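Local structure of esterase (uncultured bacterium FLS12, 4RGY) at residues 19-24 with 54-59; 145-150 with 255-260; 193-198 with 230-235. The protein hydrolyses esters, working at low temperature and alkaline pH, and is built on the alpha/beta-hydrolase fold. One frame throughout, in Å; residues are numbered along the deposited sequence.

Interaction 1: 19-24 with 54-59; sequences SMTVIL and DDHTIW
With H56 CG set between its own backbone N and carbonyl carbon (chi1 60°), the imidazole turns back against strand 19-24; T21, whose OG1 stands anti to its carbonyl carbon (chi1 -57°), brings its hydroxyl up to the same residue, beside the ring edge and the backbone O. The two side chains cross at about a right angle. S19 CB rests over one ring face, 3.7 Å from the centroid of the H56 ring and 22° off its normal, a CH-pi contact. T57 CG2 covers the opposite face, offset toward the rim, and the imidazole is therefore held between a strand residue and its own chain neighbour. At the ring edge, T21 OG1 comes within 3.4 Å of H56 CD2.

T21 OG1 also lies 3.0 Å from H56 O, but Q6 OE1 competes for its proton, and this bond is not certain. S19 OG turns to D8 instead. The turn is fixed from within: D55 OD1 accepts from T57 N (3.0 Å), above the carboxylate plane, and from T57 OG1 (2.7 Å), on the syn side. The first is a capping bond, and the two together brace the type I turn D55-I58 that leads into helix 58-62. The whole illustrates how an alpha/beta hydrolase seats the loop after a parallel strand, here 45-49, against its antiparallel second strand; in relatives that loop commonly contributes to the oxyanion hole.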
ATOM      1  N   SER A  19       0.509 -11.099   2.675  1.00 12.67           N
ATOM      2  CA  SER A  19       1.338  -9.987   2.247  1.00 12.10           C
ATOM      3  C   SER A  19       2.748 -10.089   2.788  1.00 11.59           C
ATOM      4  O   SER A  19       2.972 -10.716   3.818  1.00 12.92           O
ATOM      5  CB  SER A  19       0.733  -8.671   2.735  1.00 13.77           C
ATOM      6  OG  SER A  19      -0.573  -8.516   2.221  1.00 16.95           O
ATOM      7  N   MET A  20       3.693  -9.469   2.092  1.00 11.80           N
ATOM      8  CA  MET A  20       5.036  -9.263   2.630  1.00 10.89           C
ATOM      9  C   MET A  20       5.567  -7.923   2.144  1.00 11.64           C
ATOM     10  O   MET A  20       5.072  -7.351   1.162  1.00 12.12           O
ATOM     11  CB  MET A  20       5.986 -10.380   2.198  1.00 13.60           C
ATOM     12  CG  MET A  20       6.264 -10.421   0.708  1.00 13.03           C
ATOM     13  SD  MET A  20       7.432 -11.741   0.351  1.00 14.36           S
ATOM     14  CE  MET A  20       7.220 -11.897  -1.419  1.00 19.05           C
ATOM     15  N   THR A  21       6.579  -7.406   2.842  1.00 11.38           N
ATOM     16  CA  THR A  21       7.268  -6.195   2.421  1.00 12.49           C
ATOM     17  C   THR A  21       8.666  -6.589   1.991  1.00 11.24           C
ATOM     18  O   THR A  21       9.333  -7.346   2.693  1.00 12.59           O
ATOM     19  CB  THR A  21       7.385  -5.213   3.592  1.00 12.75           C
ATOM     20  OG1 THR A  21       6.073  -4.935   4.103  1.00 14.92           O
ATOM     21  CG2 THR A  21       8.056  -3.924   3.160  1.00 14.47           C
ATOM     22  N   VAL A  22       9.101  -6.095   0.839  1.00 12.39           N
ATOM     23  CA  VAL A  22      10.436  -6.395   0.333  1.00 13.52           C
ATOM     24  C   VAL A  22      11.150  -5.097  -0.008  1.00 12.40           C
ATOM     25  O   VAL A  22      10.569  -4.196  -0.617  1.00 13.65           O
ATOM     26  CB  VAL A  22      10.364  -7.307  -0.919  1.00 11.63           C
ATOM     27  CG1 VAL A  22      11.722  -7.440  -1.585  1.00 15.94           C
ATOM     28  CG2 VAL A  22       9.813  -8.684  -0.544  1.00 14.05           C
ATOM     29  N   ILE A  23      12.415  -4.986   0.391  1.00 12.54           N
ATOM     30  CA  ILE A  23      13.225  -3.886  -0.115  1.00 13.89           C
ATOM     31  C   ILE A  23      14.388  -4.430  -0.933  1.00 14.64           C
ATOM     32  O   ILE A  23      15.044  -5.396  -0.533  1.00 14.70           O
ATOM     33  CB  ILE A  23      13.694  -2.923   0.983  1.00 18.67           C
ATOM     34  CG1 ILE A  23      14.276  -3.667   2.164  1.00 17.75           C
ATOM     35  CG2 ILE A  23      12.535  -2.059   1.463  1.00 21.06           C
ATOM     36  CD1 ILE A  23      14.760  -2.733   3.272  1.00 18.97           C
ATOM     37  N   LEU A  24      14.590  -3.822  -2.102  1.00 14.13           N
ATOM     38  CA  LEU A  24      15.583  -4.265  -3.076  1.00 16.78           C
ATOM     39  C   LEU A  24      16.509  -3.116  -3.383  1.00 19.21           C
ATOM     40  O   LEU A  24      16.056  -1.985  -3.545  1.00 18.59           O
ATOM     41  CB  LEU A  24      14.909  -4.607  -4.405  1.00 18.48           C
ATOM     42  CG  LEU A  24      14.375  -5.961  -4.821  1.00 26.07           C
ATOM     43  CD1 LEU A  24      14.051  -5.907  -6.322  1.00 23.09           C
ATOM     44  CD2 LEU A  24      15.374  -7.071  -4.512  1.00 23.84           C
ATOM     45  N   ASP A  54       2.901  -8.875  15.722  1.00 11.36           N
ATOM     46  CA  ASP A  54       3.305  -8.026  14.603  1.00 12.05           C
ATOM     47  C   ASP A  54       2.856  -8.598  13.267  1.00 11.86           C
ATOM     48  O   ASP A  54       2.447  -9.763  13.173  1.00 12.99           O
ATOM     49  CB  ASP A  54       4.827  -7.896  14.553  1.00 11.12           C
ATOM     50  CG  ASP A  54       5.410  -7.185  15.750  1.00 13.06           C
ATOM     51  OD1 ASP A  54       4.737  -6.314  16.340  1.00 14.45           O
ATOM     52  OD2 ASP A  54       6.579  -7.482  16.099  1.00 13.78           O
ATOM     53  N   ASP A  55       2.967  -7.765  12.230  1.00 11.58           N
ATOM     54  CA  ASP A  55       2.815  -8.228  10.853  1.00 12.21           C
ATOM     55  C   ASP A  55       4.055  -7.860  10.025  1.00 12.19           C
ATOM     56  O   ASP A  55       5.103  -7.479  10.587  1.00 12.67           O
ATOM     57  CB  ASP A  55       1.515  -7.702  10.220  1.00 13.05           C
ATOM     58  CG  ASP A  55       1.494  -6.180  10.079  1.00 14.74           C
ATOM     59  OD1 ASP A  55       2.531  -5.525  10.289  1.00 13.33           O
ATOM     60  OD2 ASP A  55       0.425  -5.629   9.762  1.00 15.95           O
ATOM     61  N   HIS A  56       3.938  -7.959   8.706  1.00 13.66           N
ATOM     62  CA  HIS A  56       5.046  -7.735   7.779  1.00 11.90           C
ATOM     63  C   HIS A  56       5.433  -6.266   7.632  1.00 14.29           C
ATOM     64  O   HIS A  56       6.345  -5.950   6.873  1.00 14.50           O
ATOM     65  CB  HIS A  56       4.606  -8.228   6.401  1.00 12.82           C
ATOM     66  CG  HIS A  56       3.395  -7.514   5.897  1.00 10.98           C
ATOM     67  ND1 HIS A  56       2.147  -7.695   6.454  1.00 13.96           N
ATOM     68  CD2 HIS A  56       3.252  -6.557   4.949  1.00 12.84           C
ATOM     69  CE1 HIS A  56       1.279  -6.905   5.850  1.00 13.66           C
ATOM     70  NE2 HIS A  56       1.921  -6.207   4.931  1.00 14.53           N
ATOM     71  N   THR A  57       4.727  -5.369   8.315  1.00 11.52           N
ATOM     72  CA  THR A  57       4.972  -3.930   8.166  1.00 13.20           C
ATOM     73  C   THR A  57       5.779  -3.315   9.314  1.00 11.92           C
ATOM     74  O   THR A  57       6.237  -2.176   9.215  1.00 13.24           O
ATOM     75  CB  THR A  57       3.658  -3.108   8.068  1.00 12.38           C
ATOM     76  OG1 THR A  57       3.031  -3.043   9.352  1.00 14.17           O
ATOM     77  CG2 THR A  57       2.686  -3.689   7.031  1.00 13.05           C
ATOM     78  N   ILE A  58       5.903  -4.042  10.416  1.00 11.31           N
ATOM     79  CA  ILE A  58       6.440  -3.437  11.631  1.00 11.78           C
ATOM     80  C   ILE A  58       7.909  -3.039  11.543  1.00 11.16           C
ATOM     81  O   ILE A  58       8.292  -1.974  12.047  1.00 12.33           O
ATOM     82  CB  ILE A  58       6.187  -4.342  12.866  1.00 12.30           C
ATOM     83  CG1 ILE A  58       6.420  -3.571  14.163  1.00 14.71           C
ATOM     84  CG2 ILE A  58       7.046  -5.607  12.834  1.00 20.42           C
ATOM     85  CD1 ILE A  58       5.233  -2.738  14.569  1.00 23.21           C
ATOM     86  N   TRP A  59       8.742  -3.857  10.903  1.00 11.67           N
ATOM     87  CA  TRP A  59      10.153  -3.509  10.792  1.00 12.44           C
ATOM     88  C   TRP A  59      10.333  -2.192  10.030  1.00 12.59           C
ATOM     89  O   TRP A  59      11.115  -1.335  10.438  1.00 12.82           O
ATOM     90  CB  TRP A  59      10.964  -4.630  10.132  1.00 10.61           C
ATOM     91  CG  TRP A  59      11.465  -5.672  11.101  1.00 11.72           C
ATOM     92  CD1 TRP A  59      10.930  -6.897  11.343  1.00 12.39           C
ATOM     93  CD2 TRP A  59      12.611  -5.558  11.957  1.00 11.70           C
ATOM     94  NE1 TRP A  59      11.668  -7.560  12.301  1.00 12.78           N
ATOM     95  CE2 TRP A  59      12.703  -6.754  12.697  1.00 11.82           C
ATOM     96  CE3 TRP A  59      13.563  -4.555  12.176  1.00 12.81           C
ATOM     97  CZ2 TRP A  59      13.714  -6.982  13.629  1.00 13.78           C
ATOM     98  CZ3 TRP A  59      14.575  -4.781  13.109  1.00 12.39           C
ATOM     99  CH2 TRP A  59      14.636  -5.987  13.827  1.00 12.98           C
TER

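Interaction 2: 145-150 with 255-260; sequences AAASLS and QRVLAW
V257 brings helix 255-260 into contact with strand 145-149 through both of its methyls. CG1 stands anti to the backbone N (chi1 168°) and meets A147 CB at 3.8 Å, while CG2, on the other branch, looks along the strand toward L149, where it lies 4.3 Å from CD1. The Y209 side chain of the adjoining strand 207-213 touches V257 as well, and the valine thus rests on two strands. Helix and strand run nearly antiparallel, at 166°, with their axes 10.1 Å apart at closest approach. This is the layered architecture of the alpha/beta hydrolases, in which the C-terminal helix 247-260 covers a face of the central sheet just after the loop bearing H245, the probable histidine of a Ser-His-Asp triad.

Three residues on, W260 reaches the strand with the far end of its benzene ring. Its CG again lies anti to the backbone N, and the indole extends toward the strand. CH2 touches A145 CB at 3.8 Å and the backbone A146 O at 3.7 Å; CZ3 sits 4.1 Å from A147 CB. The small alanine side chains on this face of the strand let a bulky indole approach the sheet closely. V257 O lies at the ring edge, in its plane. K207 adds a cation-pi contact to the indole, and Y209 meets it with the ring planes inclined at about 60°.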
ATOM      1  N   ALA A 145      23.935 -17.314   8.183  1.00 16.42           N
ATOM      2  CA  ALA A 145      23.865 -16.638   9.476  1.00 16.24           C
ATOM      3  C   ALA A 145      22.423 -16.549   9.951  1.00 15.14           C
ATOM      4  O   ALA A 145      21.504 -16.420   9.133  1.00 15.36           O
ATOM      5  CB  ALA A 145      24.470 -15.250   9.387  1.00 15.78           C
ATOM      6  N   ALA A 146      22.239 -16.638  11.264  1.00 13.22           N
ATOM      7  CA  ALA A 146      20.931 -16.543  11.911  1.00 14.95           C
ATOM      8  C   ALA A 146      21.098 -15.731  13.191  1.00 13.95           C
ATOM      9  O   ALA A 146      22.026 -15.974  13.973  1.00 14.52           O
ATOM     10  CB  ALA A 146      20.365 -17.933  12.221  1.00 14.32           C
ATOM     11  N   ALA A 147      20.200 -14.776  13.419  1.00 13.88           N
ATOM     12  CA  ALA A 147      20.327 -13.843  14.533  1.00 13.10           C
ATOM     13  C   ALA A 147      19.019 -13.676  15.283  1.00 12.40           C
ATOM     14  O   ALA A 147      17.953 -13.486  14.664  1.00 13.65           O
ATOM     15  CB  ALA A 147      20.795 -12.489  14.027  1.00 13.78           C
ATOM     16  N   SER A 148      19.094 -13.745  16.610  1.00 13.97           N
ATOM     17  CA  SER A 148      17.934 -13.515  17.459  1.00 11.18           C
ATOM     18  C   SER A 148      18.076 -12.254  18.298  1.00 12.35           C
ATOM     19  O   SER A 148      19.087 -12.060  18.983  1.00 12.87           O
ATOM     20  CB  SER A 148      17.707 -14.713  18.377  1.00 12.21           C
ATOM     21  OG  SER A 148      16.734 -14.426  19.377  1.00 13.16           O
ATOM     22  N   LEU A 149      17.056 -11.397  18.246  1.00 13.34           N
ATOM     23  CA  LEU A 149      17.021 -10.171  19.043  1.00 12.23           C
ATOM     24  C   LEU A 149      15.902 -10.285  20.065  1.00 12.98           C
ATOM     25  O   LEU A 149      14.733 -10.403  19.690  1.00 12.93           O
ATOM     26  CB  LEU A 149      16.796  -8.941  18.156  1.00 14.53           C
ATOM     27  CG  LEU A 149      17.864  -8.615  17.110  1.00 12.70           C
ATOM     28  CD1 LEU A 149      17.678  -9.477  15.864  1.00 16.33           C
ATOM     29  CD2 LEU A 149      17.800  -7.144  16.726  1.00 16.78           C
ATOM     30  N   SER A 150      16.261 -10.294  21.349  1.00 13.25           N
ATOM     31  CA  SER A 150      15.278 -10.424  22.424  1.00 13.20           C
ATOM     32  C   SER A 150      14.333 -11.585  22.151  1.00 12.95           C
ATOM     33  O   SER A 150      13.103 -11.435  22.196  1.00 12.66           O
ATOM     34  CB  SER A 150      14.489  -9.122  22.568  1.00 15.25           C
ATOM     35  OG  SER A 150      15.372  -8.016  22.630  1.00 13.98           O
ATOM     36  N   GLN A 255      21.292  -2.692  13.584  1.00 14.87           N
ATOM     37  CA  GLN A 255      22.494  -2.132  12.954  1.00 15.49           C
ATOM     38  C   GLN A 255      23.738  -2.966  13.275  1.00 14.06           C
ATOM     39  O   GLN A 255      24.588  -3.183  12.410  1.00 15.31           O
ATOM     40  CB  GLN A 255      22.698  -0.682  13.386  1.00 15.53           C
ATOM     41  CG  GLN A 255      21.587   0.242  12.900  1.00 16.75           C
ATOM     42  CD  GLN A 255      21.694   1.608  13.518  1.00 17.82           C
ATOM     43  OE1 GLN A 255      22.592   2.382  13.176  1.00 19.79           O
ATOM     44  NE2 GLN A 255      20.793   1.915  14.443  1.00 16.06           N
ATOM     45  N   ARG A 256      23.823  -3.459  14.508  1.00 14.91           N
ATOM     46  CA  ARG A 256      24.944  -4.302  14.911  1.00 17.02           C
ATOM     47  C   ARG A 256      24.854  -5.656  14.220  1.00 15.20           C
ATOM     48  O   ARG A 256      25.856  -6.196  13.757  1.00 16.35           O
ATOM     49  CB  ARG A 256      24.971  -4.459  16.427  1.00 16.45           C
ATOM     50  CG  ARG A 256      25.081  -3.126  17.163  1.00 18.80           C
ATOM     51  CD  ARG A 256      25.236  -3.333  18.660  1.00 22.90           C
ATOM     52  NE  ARG A 256      26.426  -4.118  18.970  1.00 21.36           N
ATOM     53  CZ  ARG A 256      27.649  -3.612  19.101  1.00 26.38           C
ATOM     54  NH1 ARG A 256      27.856  -2.307  18.939  1.00 28.34           N
ATOM     55  NH2 ARG A 256      28.670  -4.408  19.384  1.00 27.94           N
ATOM     56  N   VAL A 257      23.647  -6.198  14.116  1.00 14.00           N
ATOM     57  CA  VAL A 257      23.467  -7.452  13.402  1.00 14.79           C
ATOM     58  C   VAL A 257      23.879  -7.309  11.937  1.00 14.58           C
ATOM     59  O   VAL A 257      24.554  -8.183  11.391  1.00 15.29           O
ATOM     60  CB  VAL A 257      22.019  -7.957  13.500  1.00 13.87           C
ATOM     61  CG1 VAL A 257      21.774  -9.097  12.516  1.00 15.38           C
ATOM     62  CG2 VAL A 257      21.718  -8.405  14.932  1.00 15.73           C
ATOM     63  N   LEU A 258      23.479  -6.208  11.300  1.00 14.25           N
ATOM     64  CA  LEU A 258      23.840  -5.978   9.905  1.00 14.81           C
ATOM     65  C   LEU A 258      25.360  -5.942   9.702  1.00 14.27           C
ATOM     66  O   LEU A 258      25.869  -6.519   8.748  1.00 17.24           O
ATOM     67  CB  LEU A 258      23.186  -4.698   9.377  1.00 15.22           C
ATOM     68  CG  LEU A 258      21.666  -4.756   9.171  1.00 13.82           C
ATOM     69  CD1 LEU A 258      21.140  -3.367   8.882  1.00 16.22           C
ATOM     70  CD2 LEU A 258      21.284  -5.713   8.049  1.00 15.15           C
ATOM     71  N   ALA A 259      26.077  -5.284  10.607  1.00 15.27           N
ATOM     72  CA  ALA A 259      27.536  -5.197  10.508  1.00 16.32           C
ATOM     73  C   ALA A 259      28.201  -6.553  10.696  1.00 18.15           C
ATOM     74  O   ALA A 259      29.297  -6.805  10.180  1.00 19.97           O
ATOM     75  CB  ALA A 259      28.077  -4.203  11.523  1.00 17.59           C
ATOM     76  N   TRP A 260      27.528  -7.415  11.445  1.00 17.01           N
ATOM     77  CA  TRP A 260      28.024  -8.732  11.810  1.00 17.50           C
ATOM     78  C   TRP A 260      27.792  -9.784  10.724  1.00 16.82           C
ATOM     79  O   TRP A 260      28.467 -10.813  10.696  1.00 18.57           O
ATOM     80  CB  TRP A 260      27.364  -9.137  13.131  1.00 16.42           C
ATOM     81  CG  TRP A 260      27.413 -10.597  13.516  1.00 16.85           C
ATOM     82  CD1 TRP A 260      28.359 -11.219  14.289  1.00 19.37           C
ATOM     83  CD2 TRP A 260      26.442 -11.596  13.194  1.00 15.24           C
ATOM     84  NE1 TRP A 260      28.038 -12.549  14.450  1.00 17.53           N
ATOM     85  CE2 TRP A 260      26.861 -12.804  13.795  1.00 16.77           C
ATOM     86  CE3 TRP A 260      25.250 -11.587  12.464  1.00 16.03           C
ATOM     87  CZ2 TRP A 260      26.143 -13.990  13.665  1.00 17.02           C
ATOM     88  CZ3 TRP A 260      24.537 -12.762  12.338  1.00 17.56           C
ATOM     89  CH2 TRP A 260      24.984 -13.950  12.936  1.00 17.29           C
TER

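Interaction 3: 193-198 with 230-235; sequences ALAERM and RGLGLD
L234 and M198 meet with their side chains at about a right angle, and here the fit is tightest: L234 CD1 presses against M198 CG at 3.4 Å, closer than usual carbon contact. L234 carries its CG anti to the backbone N (chi1 -172°), which spreads the two methyls over helix 193-198. CD2 takes the other direction, to A195 CB at 3.8 Å. M198, bent at chi2 and chi3, leads its end away from L234; the side chain also touches M137 of helix 127-138 and the loop residues P140, V205 and P206.

L232 crosses E196 at a similar angle. Its CD1 lies 3.8 Å from A195 C and 4.1 Å from E196 CG, so that it meets the helix backbone and only the aliphatic part of the glutamate. Between L232 and L234, G233 ends helix 219-232 in a Schellman motif, its positive phi (89°) turning the chain out of the helix and bringing L234, after L232, to helix 193-198. An alanine in place of L234 would remove both methyl contacts and is likely to open a gap beside A195 and M198. The contact is wholly van der Waals in kind, which implies that between these two segments close fit of apolar carbon, rather than polar pairing, does the work.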
ATOM      1  N   ALA A 193      17.374 -28.357  22.306  1.00 11.43           N
ATOM      2  CA  ALA A 193      17.667 -29.632  21.663  1.00 13.44           C
ATOM      3  C   ALA A 193      18.348 -29.433  20.318  1.00 13.30           C
ATOM      4  O   ALA A 193      19.300 -30.145  19.973  1.00 14.37           O
ATOM      5  CB  ALA A 193      16.380 -30.453  21.495  1.00 13.69           C
ATOM      6  N   LEU A 194      17.867 -28.467  19.539  1.00 12.86           N
ATOM      7  CA  LEU A 194      18.473 -28.187  18.249  1.00 13.56           C
ATOM      8  C   LEU A 194      19.938 -27.769  18.413  1.00 12.12           C
ATOM      9  O   LEU A 194      20.790 -28.159  17.611  1.00 13.36           O
ATOM     10  CB  LEU A 194      17.677 -27.120  17.489  1.00 11.35           C
ATOM     11  CG  LEU A 194      16.222 -27.500  17.142  1.00 12.41           C
ATOM     12  CD1 LEU A 194      15.567 -26.361  16.389  1.00 13.97           C
ATOM     13  CD2 LEU A 194      16.127 -28.787  16.332  1.00 15.25           C
ATOM     14  N   ALA A 195      20.224 -26.986  19.452  1.00 12.94           N
ATOM     15  CA  ALA A 195      21.590 -26.573  19.740  1.00 13.08           C
ATOM     16  C   ALA A 195      22.475 -27.785  20.046  1.00 14.15           C
ATOM     17  O   ALA A 195      23.621 -27.841  19.615  1.00 14.20           O
ATOM     18  CB  ALA A 195      21.616 -25.568  20.884  1.00 14.74           C
ATOM     19  N   GLU A 196      21.944 -28.768  20.768  1.00 12.43           N
ATOM     20  CA  GLU A 196      22.696 -30.003  21.010  1.00 14.60           C
ATOM     21  C   GLU A 196      23.044 -30.731  19.711  1.00 15.59           C
ATOM     22  O   GLU A 196      24.135 -31.290  19.568  1.00 16.24           O
ATOM     23  CB  GLU A 196      21.952 -30.936  21.978  1.00 15.18           C
ATOM     24  CG  GLU A 196      21.810 -30.365  23.383  1.00 16.56           C
ATOM     25  CD  GLU A 196      21.485 -31.417  24.418  1.00 24.85           C
ATOM     26  OE1 GLU A 196      22.207 -32.433  24.484  1.00 26.96           O
ATOM     27  OE2 GLU A 196      20.500 -31.226  25.162  1.00 27.05           O
ATOM     28  N   ARG A 197      22.118 -30.736  18.753  1.00 14.78           N
ATOM     29  CA  ARG A 197      22.418 -31.320  17.449  1.00 15.89           C
ATOM     30  C   ARG A 197      23.569 -30.576  16.787  1.00 16.29           C
ATOM     31  O   ARG A 197      24.510 -31.189  16.277  1.00 17.04           O
ATOM     32  CB  ARG A 197      21.215 -31.246  16.510  1.00 16.70           C
ATOM     33  CG  ARG A 197      19.931 -31.824  17.047  1.00 16.53           C
ATOM     34  CD  ARG A 197      18.863 -31.646  15.975  1.00 16.62           C
ATOM     35  NE  ARG A 197      17.563 -32.140  16.399  1.00 16.56           N
ATOM     36  CZ  ARG A 197      16.502 -32.245  15.602  1.00 16.96           C
ATOM     37  NH1 ARG A 197      16.580 -31.869  14.333  1.00 17.98           N
ATOM     38  NH2 ARG A 197      15.364 -32.707  16.088  1.00 17.82           N
ATOM     39  N   MET A 198      23.485 -29.250  16.786  1.00 15.87           N
ATOM     40  CA  MET A 198      24.485 -28.436  16.111  1.00 17.09           C
ATOM     41  C   MET A 198      25.879 -28.593  16.710  1.00 17.99           C
ATOM     42  O   MET A 198      26.875 -28.571  15.992  1.00 19.54           O
ATOM     43  CB  MET A 198      24.076 -26.967  16.139  1.00 21.02           C
ATOM     44  CG  MET A 198      24.949 -26.094  15.267  1.00 27.96           C
ATOM     45  SD  MET A 198      23.961 -25.224  14.054  1.00 39.88           S
ATOM     46  CE  MET A 198      23.004 -26.628  13.474  1.00 18.51           C
ATOM     47  N   ARG A 230      26.799 -21.992  25.229  1.00 12.12           N
ATOM     48  CA  ARG A 230      28.202 -21.775  25.583  1.00 13.76           C
ATOM     49  C   ARG A 230      28.818 -23.008  26.210  1.00 14.67           C
ATOM     50  O   ARG A 230      29.980 -23.321  25.950  1.00 15.94           O
ATOM     51  CB  ARG A 230      28.329 -20.616  26.551  1.00 16.82           C
ATOM     52  CG  ARG A 230      28.267 -19.299  25.861  1.00 20.12           C
ATOM     53  CD  ARG A 230      27.911 -18.211  26.831  1.00 23.59           C
ATOM     54  NE  ARG A 230      28.465 -16.917  26.445  1.00 24.88           N
ATOM     55  CZ  ARG A 230      28.293 -16.289  25.281  1.00 31.28           C
ATOM     56  NH1 ARG A 230      27.554 -16.797  24.288  1.00 30.35           N
ATOM     57  NH2 ARG A 230      28.894 -15.116  25.113  1.00 29.59           N
ATOM     58  N   GLY A 231      28.045 -23.699  27.039  1.00 12.72           N
ATOM     59  CA  GLY A 231      28.500 -24.932  27.661  1.00 13.45           C
ATOM     60  C   GLY A 231      28.671 -26.042  26.641  1.00 14.66           C
ATOM     61  O   GLY A 231      29.428 -26.997  26.861  1.00 14.81           O
ATOM     62  N   LEU A 232      27.949 -25.933  25.524  1.00 13.34           N
ATOM     63  CA  LEU A 232      28.062 -26.917  24.449  1.00 13.82           C
ATOM     64  C   LEU A 232      29.240 -26.670  23.525  1.00 15.08           C
ATOM     65  O   LEU A 232      29.637 -27.569  22.783  1.00 14.96           O
ATOM     66  CB  LEU A 232      26.784 -26.951  23.596  1.00 13.38           C
ATOM     67  CG  LEU A 232      25.492 -27.433  24.240  1.00 13.59           C
ATOM     68  CD1 LEU A 232      24.325 -27.186  23.293  1.00 16.23           C
ATOM     69  CD2 LEU A 232      25.595 -28.908  24.569  1.00 15.81           C
ATOM     70  N   GLY A 233      29.790 -25.454  23.549  1.00 13.04           N
ATOM     71  CA  GLY A 233      30.844 -25.095  22.616  1.00 14.89           C
ATOM     72  C   GLY A 233      30.359 -24.517  21.299  1.00 18.71           C
ATOM     73  O   GLY A 233      31.147 -24.355  20.366  1.00 19.82           O
ATOM     74  N   LEU A 234      29.070 -24.193  21.232  1.00 15.83           N
ATOM     75  CA  LEU A 234      28.469 -23.647  20.018  1.00 19.10           C
ATOM     76  C   LEU A 234      28.727 -22.143  19.941  1.00 20.23           C
ATOM     77  O   LEU A 234      28.267 -21.397  20.808  1.00 26.70           O
ATOM     78  CB  LEU A 234      26.966 -23.962  20.029  1.00 21.95           C
ATOM     79  CG  LEU A 234      26.099 -23.672  18.810  1.00 24.69           C
ATOM     80  CD1 LEU A 234      26.693 -24.341  17.601  1.00 24.61           C
ATOM     81  CD2 LEU A 234      24.689 -24.168  19.062  1.00 21.14           C
ATOM     82  N   ASP A 235      29.454 -21.705  18.907  1.00 20.13           N
ATOM     83  CA  ASP A 235      29.935 -20.322  18.765  1.00 21.22           C
ATOM     84  C   ASP A 235      28.838 -19.297  18.449  1.00 19.61           C
ATOM     85  O   ASP A 235      28.342 -19.229  17.318  1.00 25.01           O
ATOM     86  CB  ASP A 235      31.042 -20.255  17.695  1.00 23.07           C
ATOM     87  CG  ASP A 235      31.789 -18.906  17.672  1.00 28.13           C
ATOM     88  OD1 ASP A 235      31.515 -18.020  18.512  1.00 29.58           O
ATOM     89  OD2 ASP A 235      32.674 -18.741  16.804  1.00 31.97           O
TER

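From the N terminus, interaction 1 comes first: it closes a loop of 29 residues between 19-24 and 54-59, tying the antiparallel second strand of the sheet to the turn that starts helix 58-62. That loop is complete before interaction 2 opens at strand 145-149, and the two contacts, about 17 Å apart between centres, reach the same sheet. Interaction 2 spans 104 residues before helix 247-260 returns to cover the strand. Within this span interaction 3 opens and closes, joining helix 191-200 to the end of helix 219-232. None of the loops cross. Interactions 1 and 3, about 31 Å apart between centres, lie on opposite sides of the chain's centre.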